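Long-range contacts in type IV pilus assembly protein PilF (Thermus thermophilus HB8, PDB 5OIU), which hydrolyses ATP as an AAA+ motor and is thought to power the assembly of type IV pili: residues C[275-280]-C[328-333]; C[118-123]-C[163-168]; C[142-147]-C[237-242]; C[93-98]-C[108-113]. All blocks are in the same frame, centred on the assembly; numbering follows the deposited sequence.

Interaction 1: C[275-280]-C[328-333]; sequences QRLVRR and RYAIHE. With ATP (adenosine-5'-triphosphate), chain Q.
Bent at chi3 (83°), the chain of R328 turns its guanidinium over L277, which points to the nucleotide side of the sheet and, with CG anti to the carbonyl carbon (chi1 -65°), brings CD1 to both guanidinium and ribose. L277 CD1 sits over the centre of the guanidinium, 3.6 Å from R328 CZ, and lies 3.3 Å from ATP O4', which R328 NH1 also approaches, to 3.4 Å. Its sister CD2 meets the adenine at C5 and C6, beside the methyl of A330, which comes within 3.6 Å of ATP N6. Cutting R328 back to an alanine would probably lose the contact with the sugar oxygen and the cover over L277 CD1. Beneath, the strands run antiparallel: R276 and I331 exchange one pair of backbone hydrogen bonds, V278 and Y329 another, the shortest being V278 N to Y329 O at 2.8 Å. On the reverse face the V278 and I331 side chains cross at about a right angle, CG1 of V278 3.9 Å from CG2 of I331, with helices 366-374 and 381-387 packed outside. At one end the extended R280 presents a guanidinium face to the edge of the Y329 ring, CZ to CD2 3.6 Å, the planes 83° apart. At the other, Q275 and H332 lie side by side; the Q275 amide is held by T158 OG1 and S153 O, tying the strand to the P-loop region, while H332 stacks on F126. The pairing joins the last two strands of the mixed sheet of a P-loop ATPase, and L277, R328 and A330 form one wall of its ATP pocket.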
# COMPACT_ATOMS: atom_id res chain seq x y z
N GLN C 275 -8.63 -22.17 15.45
CA GLN C 275 -8.61 -23.57 15.82
C GLN C 275 -8.80 -24.50 14.62
O GLN C 275 -9.20 -24.09 13.52
CB GLN C 275 -9.66 -23.86 16.91
CG GLN C 275 -11.12 -23.59 16.57
CD GLN C 275 -12.02 -24.00 17.75
OE1 GLN C 275 -12.03 -23.35 18.80
NE2 GLN C 275 -12.75 -25.09 17.58
N ARG C 276 -8.47 -25.77 14.86
CA ARG C 276 -8.64 -26.87 13.92
C ARG C 276 -9.20 -28.08 14.65
O ARG C 276 -8.98 -28.26 15.86
CB ARG C 276 -7.32 -27.28 13.25
CG ARG C 276 -6.65 -26.18 12.51
CD ARG C 276 -7.53 -25.68 11.39
NE ARG C 276 -6.72 -24.92 10.45
CZ ARG C 276 -6.41 -23.64 10.62
NH1 ARG C 276 -6.88 -22.97 11.69
NH2 ARG C 276 -5.64 -23.02 9.73
N LEU C 277 -9.88 -28.95 13.92
CA LEU C 277 -10.22 -30.27 14.44
C LEU C 277 -9.30 -31.34 13.84
O LEU C 277 -9.15 -31.43 12.61
CB LEU C 277 -11.69 -30.58 14.17
CG LEU C 277 -12.73 -29.69 14.89
CD1 LEU C 277 -14.14 -30.24 14.71
CD2 LEU C 277 -12.42 -29.54 16.37
N VAL C 278 -8.64 -32.12 14.71
CA VAL C 278 -7.85 -33.28 14.30
C VAL C 278 -8.59 -34.54 14.71
O VAL C 278 -9.39 -34.54 15.65
CB VAL C 278 -6.42 -33.34 14.89
CG1 VAL C 278 -5.62 -32.10 14.58
CG2 VAL C 278 -6.48 -33.59 16.37
N ARG C 279 -8.30 -35.62 14.00
CA ARG C 279 -8.90 -36.90 14.32
C ARG C 279 -8.17 -37.52 15.51
O ARG C 279 -6.95 -37.37 15.68
CB ARG C 279 -8.85 -37.83 13.12
CG ARG C 279 -9.89 -37.48 12.09
CD ARG C 279 -9.99 -38.57 11.06
NE ARG C 279 -8.75 -38.68 10.32
CZ ARG C 279 -8.43 -39.70 9.53
NH1 ARG C 279 -9.26 -40.74 9.38
NH2 ARG C 279 -7.27 -39.69 8.89
N ARG C 280 -8.94 -38.22 16.33
CA ARG C 280 -8.51 -38.71 17.62
C ARG C 280 -8.16 -40.19 17.54
O ARG C 280 -8.96 -41.00 17.07
CB ARG C 280 -9.64 -38.48 18.62
CG ARG C 280 -9.28 -38.76 20.03
CD ARG C 280 -10.35 -38.22 20.93
NE ARG C 280 -9.89 -38.22 22.31
CZ ARG C 280 -10.56 -37.66 23.31
NH1 ARG C 280 -11.72 -37.04 23.06
NH2 ARG C 280 -10.06 -37.72 24.53
N ARG C 328 -13.07 -36.61 17.37
CA ARG C 328 -12.23 -35.50 17.00
C ARG C 328 -11.85 -34.72 18.25
O ARG C 328 -12.45 -34.89 19.31
CB ARG C 328 -12.92 -34.60 15.96
CG ARG C 328 -13.60 -35.37 14.85
CD ARG C 328 -14.60 -34.54 14.04
NE ARG C 328 -13.91 -33.79 13.01
CZ ARG C 328 -14.46 -32.84 12.26
NH1 ARG C 328 -15.75 -32.52 12.41
NH2 ARG C 328 -13.72 -32.22 11.35
N TYR C 329 -10.81 -33.89 18.10
CA TYR C 329 -10.22 -33.13 19.20
C TYR C 329 -9.67 -31.83 18.62
O TYR C 329 -9.22 -31.79 17.48
CB TYR C 329 -9.11 -33.93 19.88
CG TYR C 329 -8.81 -33.59 21.32
CD1 TYR C 329 -7.97 -32.54 21.65
CD2 TYR C 329 -9.32 -34.37 22.36
CE1 TYR C 329 -7.65 -32.25 22.96
CE2 TYR C 329 -9.01 -34.09 23.68
CZ TYR C 329 -8.17 -33.03 23.98
OH TYR C 329 -7.86 -32.73 25.29
N ALA C 330 -9.75 -30.77 19.40
CA ALA C 330 -9.41 -29.45 18.89
C ALA C 330 -7.97 -29.11 19.23
O ALA C 330 -7.44 -29.56 20.25
CB ALA C 330 -10.35 -28.39 19.45
N ILE C 331 -7.35 -28.31 18.36
CA ILE C 331 -6.04 -27.71 18.59
C ILE C 331 -6.17 -26.20 18.42
O ILE C 331 -6.96 -25.70 17.61
CB ILE C 331 -4.97 -28.31 17.65
CG1 ILE C 331 -5.13 -27.82 16.21
CG2 ILE C 331 -5.04 -29.83 17.64
CD1 ILE C 331 -4.23 -28.57 15.26
N HIS C 332 -5.37 -25.45 19.18
CA HIS C 332 -5.66 -24.04 19.38
C HIS C 332 -4.46 -23.14 19.16
O HIS C 332 -3.31 -23.51 19.41
CB HIS C 332 -6.18 -23.81 20.77
CG HIS C 332 -7.41 -24.60 21.10
ND1 HIS C 332 -7.40 -25.68 21.97
CD2 HIS C 332 -8.70 -24.46 20.70
CE1 HIS C 332 -8.62 -26.17 22.07
NE2 HIS C 332 -9.43 -25.45 21.31
N GLU C 333 -4.76 -21.94 18.70
CA GLU C 333 -3.81 -20.84 18.64
C GLU C 333 -4.50 -19.61 19.23
O GLU C 333 -5.51 -19.15 18.68
CB GLU C 333 -3.39 -20.59 17.20
CG GLU C 333 -2.16 -19.76 17.05
CD GLU C 333 -1.73 -19.73 15.61
OE1 GLU C 333 -2.34 -18.96 14.84
OE2 GLU C 333 -0.80 -20.50 15.27
PG ATP Q . -19.21 -23.60 10.20
O1G ATP Q . -17.96 -23.28 9.39
O2G ATP Q . -19.82 -22.41 10.90
O3G ATP Q . -20.24 -24.42 9.47
PB ATP Q . -18.02 -24.32 12.72
O1B ATP Q . -16.63 -23.83 12.40
O2B ATP Q . -18.95 -23.51 13.58
O3B ATP Q . -18.77 -24.67 11.34
PA ATP Q . -19.09 -26.38 14.31
O1A ATP Q . -19.18 -25.95 15.75
O2A ATP Q . -20.33 -26.28 13.45
O3A ATP Q . -17.88 -25.73 13.48
O5' ATP Q . -18.63 -27.91 14.41
C5' ATP Q . -18.47 -28.73 13.26
C4' ATP Q . -18.51 -30.18 13.74
O4' ATP Q . -17.39 -30.46 14.59
C3' ATP Q . -19.77 -30.41 14.55
O3' ATP Q . -20.25 -31.69 14.12
C2' ATP Q . -19.27 -30.36 15.99
O2' ATP Q . -20.09 -31.10 16.93
C1' ATP Q . -17.84 -30.87 15.88
N9 ATP Q . -16.92 -30.29 16.88
C8 ATP Q . -16.79 -28.96 17.12
N7 ATP Q . -15.87 -28.73 18.08
C5 ATP Q . -15.39 -29.92 18.49
C6 ATP Q . -14.40 -30.38 19.49
N6 ATP Q . -13.72 -29.50 20.27
N1 ATP Q . -14.19 -31.71 19.60
C2 ATP Q . -14.86 -32.59 18.83
N3 ATP Q . -15.78 -32.24 17.90
C4 ATP Q . -16.09 -30.95 17.69

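Interaction 2: C[118-123]-C[163-168]; sequences IPEIED and LKRIAT
R165 and K164, near the C-terminal end of helix 155-166, hold the loop 118-123 through a salt-bridge network and a lysine-to-carbonyl bond; this is the helix that follows the P-loop in the nucleotide-binding fold. The R165 chain leaves CB with CG anti to the backbone N (chi1 -179°), then bends at chi2 and chi3, which folds the guanidinium back against the loop. NE passes E120 OE1 at 3.6 Å, too long for a bond. I121 CG1 lies over one face of the guanidinium, 3.7 Å from R165 CZ, and its CD1 comes 3.4 Å from NH1, an aliphatic support for the charged group. NH1 then donates to E122 OE1, and NH2 to E122 OE2 at 2.7 Å, an end-on, two-nitrogen grip that uses the syn lone pair of each oxygen. The second hydrogen of NH2 goes to E120 OE1, 2.9 Å away, on its anti lone pair. Both carboxylates are nearly coplanar with the guanidinium, E120 turned by 9° and E122 by 15°, and the three bonds together fix its rotation. The positive charge of R165 probably offsets the two carboxylates. I121 is buried and also packs on F131, K135 and I138 of helix 128-138, so the loop is wedged between two helices. One residue earlier, K164 crosses E120 at about a right angle; CE runs 3.4 Å from E120 OE2, while the ammonium is not bonded to it. Instead K164 NZ donates to the backbone carbonyl of I118, 2.6 Å from O and tilted out of the carbonyl plane.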
# COMPACT_ATOMS: atom_id res chain seq x y z
N ILE C 118 -23.50 -28.99 24.35
CA ILE C 118 -22.42 -28.01 24.50
C ILE C 118 -21.73 -28.25 25.84
O ILE C 118 -22.40 -28.31 26.88
CB ILE C 118 -22.97 -26.59 24.39
CG1 ILE C 118 -23.78 -26.45 23.10
CG2 ILE C 118 -21.84 -25.55 24.42
CD1 ILE C 118 -24.97 -25.55 23.23
N PRO C 119 -20.41 -28.39 25.86
CA PRO C 119 -19.68 -28.68 27.09
C PRO C 119 -19.27 -27.42 27.84
O PRO C 119 -19.33 -26.30 27.31
CB PRO C 119 -18.44 -29.41 26.58
CG PRO C 119 -18.17 -28.75 25.24
CD PRO C 119 -19.49 -28.23 24.72
N GLU C 120 -18.84 -27.62 29.08
CA GLU C 120 -18.17 -26.55 29.80
C GLU C 120 -16.82 -26.27 29.16
O GLU C 120 -16.22 -27.15 28.52
CB GLU C 120 -18.00 -26.93 31.27
CG GLU C 120 -19.32 -27.00 32.08
CD GLU C 120 -20.23 -25.78 31.89
OE1 GLU C 120 -19.75 -24.61 32.00
OE2 GLU C 120 -21.43 -25.98 31.63
N ILE C 121 -16.32 -25.05 29.33
CA ILE C 121 -15.09 -24.66 28.65
C ILE C 121 -13.90 -25.53 29.04
O ILE C 121 -12.88 -25.51 28.35
CB ILE C 121 -14.79 -23.18 28.91
CG1 ILE C 121 -14.77 -22.90 30.40
CG2 ILE C 121 -15.76 -22.27 28.15
CD1 ILE C 121 -13.99 -21.64 30.70
N GLU C 122 -14.00 -26.28 30.14
CA GLU C 122 -12.89 -27.09 30.62
C GLU C 122 -12.74 -28.40 29.87
O GLU C 122 -11.69 -29.05 30.00
CB GLU C 122 -13.05 -27.36 32.12
CG GLU C 122 -12.80 -26.13 33.00
CD GLU C 122 -14.04 -25.26 33.21
OE1 GLU C 122 -13.89 -24.12 33.73
OE2 GLU C 122 -15.16 -25.71 32.85
N ASP C 123 -13.75 -28.80 29.09
CA ASP C 123 -13.66 -29.96 28.21
C ASP C 123 -13.54 -29.55 26.74
O ASP C 123 -13.98 -30.29 25.85
CB ASP C 123 -14.88 -30.87 28.39
CG ASP C 123 -15.19 -31.15 29.85
OD1 ASP C 123 -14.28 -31.64 30.54
OD2 ASP C 123 -16.35 -30.90 30.29
N LEU C 163 -20.25 -18.80 25.86
CA LEU C 163 -21.51 -18.23 26.33
C LEU C 163 -22.10 -19.04 27.48
O LEU C 163 -22.71 -18.48 28.40
CB LEU C 163 -22.50 -18.13 25.16
CG LEU C 163 -22.15 -17.19 23.99
CD1 LEU C 163 -23.35 -17.01 23.08
CD2 LEU C 163 -21.62 -15.82 24.46
N LYS C 164 -21.93 -20.37 27.46
CA LYS C 164 -22.37 -21.19 28.59
C LYS C 164 -21.74 -20.71 29.89
O LYS C 164 -22.41 -20.67 30.93
CB LYS C 164 -22.03 -22.65 28.34
CG LYS C 164 -23.04 -23.62 28.93
CD LYS C 164 -22.75 -25.05 28.46
CE LYS C 164 -23.68 -26.07 29.11
NZ LYS C 164 -24.28 -26.98 28.08
N ARG C 165 -20.47 -20.32 29.86
CA ARG C 165 -19.83 -19.84 31.08
C ARG C 165 -20.26 -18.42 31.42
O ARG C 165 -20.63 -18.15 32.56
CB ARG C 165 -18.31 -19.92 30.95
CG ARG C 165 -17.57 -19.46 32.21
CD ARG C 165 -17.97 -20.25 33.47
NE ARG C 165 -18.02 -21.70 33.24
CZ ARG C 165 -16.98 -22.52 33.31
NH1 ARG C 165 -15.78 -22.05 33.62
NH2 ARG C 165 -17.13 -23.82 33.06
N ILE C 166 -20.22 -17.49 30.46
CA ILE C 166 -20.26 -16.08 30.81
C ILE C 166 -21.64 -15.43 30.73
O ILE C 166 -21.78 -14.28 31.19
CB ILE C 166 -19.26 -15.25 29.96
CG1 ILE C 166 -19.72 -15.18 28.49
CG2 ILE C 166 -17.85 -15.80 30.11
CD1 ILE C 166 -18.89 -14.27 27.63
N ALA C 167 -22.65 -16.09 30.18
CA ALA C 167 -23.99 -15.48 30.06
C ALA C 167 -24.82 -15.74 31.32
O ALA C 167 -25.81 -16.46 31.35
CB ALA C 167 -24.69 -15.97 28.80
N THR C 168 -24.41 -15.08 32.40
CA THR C 168 -25.06 -15.21 33.68
C THR C 168 -26.37 -14.43 33.73
O THR C 168 -26.58 -13.48 32.96
CB THR C 168 -24.09 -14.73 34.75
OG1 THR C 168 -23.61 -13.42 34.39
CG2 THR C 168 -22.90 -15.69 34.80

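Interaction 3: C[142-147]-C[237-242]; sequences YGIFLI and HLVIAT
I144 CD1 and V239 CG1 meet 3.6 Å apart at the centre of this contact, the two side chains crossing at a slant on one face of the sheet. The same I144 methyl reaches on to A241 CB, and L146 comes in next to it, its CD2 3.9 Å from A241 CB. With CG1 anti to the backbone N (chi1 179°), I144 slants its longer branch across to the partner strand. The other face carries L238, F145, I240 and I147, in looser touch across the pair: I147 CG1 and I240 CG2 stand 4.4 Å apart. L238 CD1 instead comes over the backbone, near the carbonyl of G143. Around these groups runs a parallel ladder of five hydrogen bonds, in which F145 and I147 donate to V239 and A241, and V239 and A241 donate to G143 and F145. The straightest is V239 N to G143 O, 2.7 Å at 176°; the one at the strand start, G143 N to H237 O, is longer at 3.1 Å. At the positive phi of G143 a side chain would jam against the preceding carbonyl. At this polar end Y142 CB packs on H237 O, and Y142 OH makes a weak hydrogen bond to N246 of the third subunit, so the edge reaches a subunit boundary. These are adjacent parallel strands in the core sheet of a P-loop NTPase fold, strand 143-148 leading into the P-loop and helix 155-166; strand 269-281 continues the sheet beyond I144 and L146, helix 155-166 lies against F145, I147 and L238, and helix 223-235 packs on I144 and V239.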
# COMPACT_ATOMS: atom_id res chain seq x y z
N TYR C 142 -15.40 -6.17 28.48
CA TYR C 142 -15.80 -5.73 27.16
C TYR C 142 -14.61 -5.86 26.22
O TYR C 142 -13.49 -6.15 26.65
CB TYR C 142 -16.32 -4.29 27.19
CG TYR C 142 -15.58 -3.42 28.16
CD1 TYR C 142 -14.31 -2.97 27.86
CD2 TYR C 142 -16.15 -3.05 29.37
CE1 TYR C 142 -13.61 -2.17 28.73
CE2 TYR C 142 -15.46 -2.25 30.26
CZ TYR C 142 -14.18 -1.81 29.94
OH TYR C 142 -13.47 -1.02 30.82
N GLY C 143 -14.87 -5.60 24.95
CA GLY C 143 -13.97 -5.94 23.87
C GLY C 143 -14.58 -6.97 22.93
O GLY C 143 -15.61 -7.60 23.22
N ILE C 144 -13.93 -7.13 21.78
CA ILE C 144 -14.34 -8.11 20.79
C ILE C 144 -13.32 -9.25 20.80
O ILE C 144 -12.11 -9.01 20.71
CB ILE C 144 -14.49 -7.50 19.38
CG1 ILE C 144 -14.90 -8.56 18.37
CG2 ILE C 144 -13.24 -6.72 18.95
CD1 ILE C 144 -15.79 -7.99 17.28
N PHE C 145 -13.82 -10.46 20.99
CA PHE C 145 -13.01 -11.67 20.98
C PHE C 145 -13.40 -12.46 19.74
O PHE C 145 -14.58 -12.76 19.55
CB PHE C 145 -13.25 -12.46 22.26
CG PHE C 145 -12.53 -13.74 22.31
CD1 PHE C 145 -11.24 -13.84 21.82
CD2 PHE C 145 -13.14 -14.87 22.85
CE1 PHE C 145 -10.57 -15.04 21.85
CE2 PHE C 145 -12.46 -16.07 22.88
CZ PHE C 145 -11.18 -16.15 22.39
N LEU C 146 -12.43 -12.72 18.87
CA LEU C 146 -12.69 -13.32 17.57
C LEU C 146 -12.35 -14.79 17.60
O LEU C 146 -11.25 -15.17 18.02
CB LEU C 146 -11.89 -12.64 16.46
CG LEU C 146 -12.23 -11.20 16.12
CD1 LEU C 146 -11.36 -10.72 14.96
CD2 LEU C 146 -13.72 -11.07 15.81
N ILE C 147 -13.31 -15.63 17.19
CA ILE C 147 -13.09 -17.06 17.02
C ILE C 147 -12.94 -17.33 15.53
O ILE C 147 -13.81 -16.97 14.74
CB ILE C 147 -14.24 -17.91 17.59
CG1 ILE C 147 -14.67 -17.44 18.99
CG2 ILE C 147 -13.86 -19.40 17.53
CD1 ILE C 147 -13.61 -17.51 20.02
N HIS C 237 -19.37 -2.91 25.37
CA HIS C 237 -20.00 -4.22 25.36
C HIS C 237 -18.96 -5.31 25.12
O HIS C 237 -17.88 -5.07 24.57
CB HIS C 237 -21.07 -4.27 24.29
CG HIS C 237 -22.18 -3.29 24.49
ND1 HIS C 237 -22.57 -2.39 23.53
CD2 HIS C 237 -22.99 -3.07 25.56
CE1 HIS C 237 -23.57 -1.66 23.98
NE2 HIS C 237 -23.85 -2.06 25.21
N LEU C 238 -19.28 -6.53 25.55
CA LEU C 238 -18.46 -7.69 25.23
C LEU C 238 -19.03 -8.37 23.98
O LEU C 238 -20.18 -8.81 23.97
CB LEU C 238 -18.39 -8.66 26.40
CG LEU C 238 -17.55 -9.90 26.04
CD1 LEU C 238 -16.13 -9.48 25.73
CD2 LEU C 238 -17.55 -10.95 27.14
N VAL C 239 -18.21 -8.43 22.92
CA VAL C 239 -18.61 -8.97 21.63
C VAL C 239 -17.80 -10.23 21.35
O VAL C 239 -16.56 -10.20 21.41
CB VAL C 239 -18.40 -7.95 20.50
CG1 VAL C 239 -18.80 -8.56 19.15
CG2 VAL C 239 -19.17 -6.68 20.80
N ILE C 240 -18.48 -11.32 21.04
CA ILE C 240 -17.83 -12.56 20.62
C ILE C 240 -18.29 -12.83 19.20
O ILE C 240 -19.50 -12.89 18.93
CB ILE C 240 -18.17 -13.72 21.57
CG1 ILE C 240 -17.48 -13.46 22.92
CG2 ILE C 240 -17.74 -15.05 20.96
CD1 ILE C 240 -18.14 -14.07 24.05
N ALA C 241 -17.33 -12.98 18.28
CA ALA C 241 -17.67 -12.98 16.86
C ALA C 241 -16.78 -13.96 16.12
O ALA C 241 -15.63 -14.19 16.48
CB ALA C 241 -17.54 -11.59 16.25
N THR C 242 -17.37 -14.53 15.06
CA THR C 242 -16.74 -15.58 14.26
C THR C 242 -16.24 -14.97 12.96
O THR C 242 -16.97 -14.20 12.32
CB THR C 242 -17.72 -16.72 14.01
OG1 THR C 242 -17.81 -17.53 15.17
CG2 THR C 242 -17.28 -17.59 12.87

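Interaction 4: C[93-98]-C[108-113]; sequences DLRLST and VMRLLK
L94 to S97 pair antiparallel with V108 to L111, the strand axes 154° apart, as the two arms of a beta hairpin. R95 and R110, then S97 and V108, are hydrogen-bonded pairs, and L112 N adds a bond to D93 O at 2.9 Å. On one face L94 CD2 touches M109 CB and L111 CG, and L96 CD1 packs 3.6 Å from M109 CG. The other face carries R95 and R110, lying side by side. R95, bent at chi2 (-91°) and chi3, brings NH2 3.2 Å above the R110 guanidinium plane, off toward its rim, with the planes 60° apart. These like charges sit beside acidic partners of R110: D26 in this chain and D211 of the second subunit. With an alanine at R95, R110 CB and one guanidinium face are likely to be left without the group packed against them, though the two aspartates would still hold its end. At the ATP end L112 CG rests 3.3 Å from D93 O, and D93 is salt-bridged to R86 and R82, the latter in the ATP pocket with K113. The hairpin lies between strands 79-87 and 26-31 in the antiparallel sheet, with helix 6-22 touching L94 and L111.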
# COMPACT_ATOMS: atom_id res chain seq x y z
N ASP C 93 -27.03 -33.27 10.00
CA ASP C 93 -26.32 -32.20 9.31
C ASP C 93 -25.37 -32.77 8.27
O ASP C 93 -24.53 -33.63 8.58
CB ASP C 93 -25.52 -31.35 10.29
CG ASP C 93 -26.24 -30.09 10.70
OD1 ASP C 93 -27.46 -29.98 10.41
OD2 ASP C 93 -25.57 -29.23 11.31
N LEU C 94 -25.49 -32.28 7.04
CA LEU C 94 -24.69 -32.75 5.92
C LEU C 94 -23.75 -31.66 5.45
O LEU C 94 -24.17 -30.53 5.20
CB LEU C 94 -25.60 -33.19 4.77
CG LEU C 94 -26.64 -34.23 5.16
CD1 LEU C 94 -28.05 -33.74 4.90
CD2 LEU C 94 -26.35 -35.49 4.38
N ARG C 95 -22.46 -31.99 5.35
CA ARG C 95 -21.49 -31.20 4.61
C ARG C 95 -21.71 -31.43 3.12
O ARG C 95 -21.52 -32.54 2.62
CB ARG C 95 -20.07 -31.60 5.03
CG ARG C 95 -18.95 -30.61 4.72
CD ARG C 95 -18.30 -30.87 3.35
NE ARG C 95 -17.89 -32.26 3.10
CZ ARG C 95 -16.85 -32.86 3.68
NH1 ARG C 95 -16.12 -32.20 4.57
NH2 ARG C 95 -16.55 -34.13 3.39
N LEU C 96 -22.14 -30.41 2.39
CA LEU C 96 -22.40 -30.55 0.97
C LEU C 96 -21.26 -29.94 0.15
O LEU C 96 -20.71 -28.90 0.50
CB LEU C 96 -23.73 -29.88 0.60
CG LEU C 96 -23.97 -29.74 -0.91
CD1 LEU C 96 -23.95 -31.09 -1.61
CD2 LEU C 96 -25.27 -29.03 -1.20
N SER C 97 -20.90 -30.62 -0.95
CA SER C 97 -19.85 -30.15 -1.84
C SER C 97 -20.24 -30.48 -3.27
O SER C 97 -20.56 -31.64 -3.56
CB SER C 97 -18.51 -30.80 -1.50
OG SER C 97 -17.68 -30.92 -2.65
N THR C 98 -20.23 -29.48 -4.16
CA THR C 98 -20.50 -29.71 -5.57
C THR C 98 -19.26 -29.38 -6.38
O THR C 98 -18.62 -28.34 -6.16
CB THR C 98 -21.69 -28.89 -6.10
OG1 THR C 98 -21.37 -27.49 -6.08
CG2 THR C 98 -22.94 -29.16 -5.29
N VAL C 108 -21.15 -34.36 -3.28
CA VAL C 108 -20.83 -35.22 -2.15
C VAL C 108 -21.49 -34.62 -0.92
O VAL C 108 -21.40 -33.41 -0.69
CB VAL C 108 -19.31 -35.39 -1.94
CG1 VAL C 108 -19.04 -36.15 -0.65
CG2 VAL C 108 -18.67 -36.15 -3.11
N MET C 109 -22.17 -35.46 -0.15
CA MET C 109 -22.74 -35.04 1.12
C MET C 109 -22.17 -35.93 2.22
O MET C 109 -22.48 -37.12 2.28
CB MET C 109 -24.26 -35.10 1.07
CG MET C 109 -24.89 -33.91 0.37
SD MET C 109 -26.68 -34.00 0.19
CE MET C 109 -26.87 -35.58 -0.64
N ARG C 110 -21.32 -35.36 3.07
CA ARG C 110 -20.83 -36.10 4.22
C ARG C 110 -21.81 -35.96 5.37
O ARG C 110 -22.22 -34.84 5.71
CB ARG C 110 -19.44 -35.63 4.68
CG ARG C 110 -19.11 -36.27 6.06
CD ARG C 110 -17.62 -36.47 6.38
NE ARG C 110 -16.92 -37.31 5.42
CZ ARG C 110 -15.68 -37.05 5.02
NH1 ARG C 110 -15.06 -35.99 5.51
NH2 ARG C 110 -15.06 -37.82 4.13
N LEU C 111 -22.19 -37.08 5.96
CA LEU C 111 -23.04 -37.05 7.14
C LEU C 111 -22.19 -36.75 8.36
O LEU C 111 -21.26 -37.50 8.67
CB LEU C 111 -23.78 -38.38 7.29
CG LEU C 111 -25.00 -38.50 6.38
CD1 LEU C 111 -24.60 -38.97 4.98
CD2 LEU C 111 -26.01 -39.44 6.97
N LEU C 112 -22.48 -35.64 9.04
CA LEU C 112 -21.73 -35.28 10.24
C LEU C 112 -22.24 -36.08 11.43
O LEU C 112 -23.41 -36.47 11.48
CB LEU C 112 -21.86 -33.78 10.54
CG LEU C 112 -21.47 -32.73 9.47
CD1 LEU C 112 -21.76 -31.32 9.98
CD2 LEU C 112 -20.00 -32.85 9.01
N LYS C 113 -21.36 -36.32 12.40
CA LYS C 113 -21.79 -36.97 13.64
C LYS C 113 -22.74 -36.06 14.40
O LYS C 113 -22.60 -34.84 14.40
CB LYS C 113 -20.58 -37.31 14.52
CG LYS C 113 -19.60 -38.34 13.96
CD LYS C 113 -18.18 -37.73 13.80
CE LYS C 113 -17.13 -38.30 14.80
NZ LYS C 113 -15.71 -37.90 14.50

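In the fold
Along the chain interaction 4 comes first, in the antiparallel sheet of the N-terminal part; interactions 2 and 3 follow with alternating segments, and interaction 1 closes the series. Interactions 1 and 3 belong to the same mixed sheet, where strands 143-148 and 269-281 are neighbours; the centres of the two contacts lie 22 Å apart. Interaction 2 leans on interaction 3, I166 and L163 packing on L238 and I240, with centres 15 Å apart. Interactions 3 and 4, on opposite sides of the chain's centre, have centres 29 Å apart. Interaction 4 meets interaction 1 where K113 packs on R328, and both contribute to the ATP pocket, so the nucleotide lies where the two sheets come together.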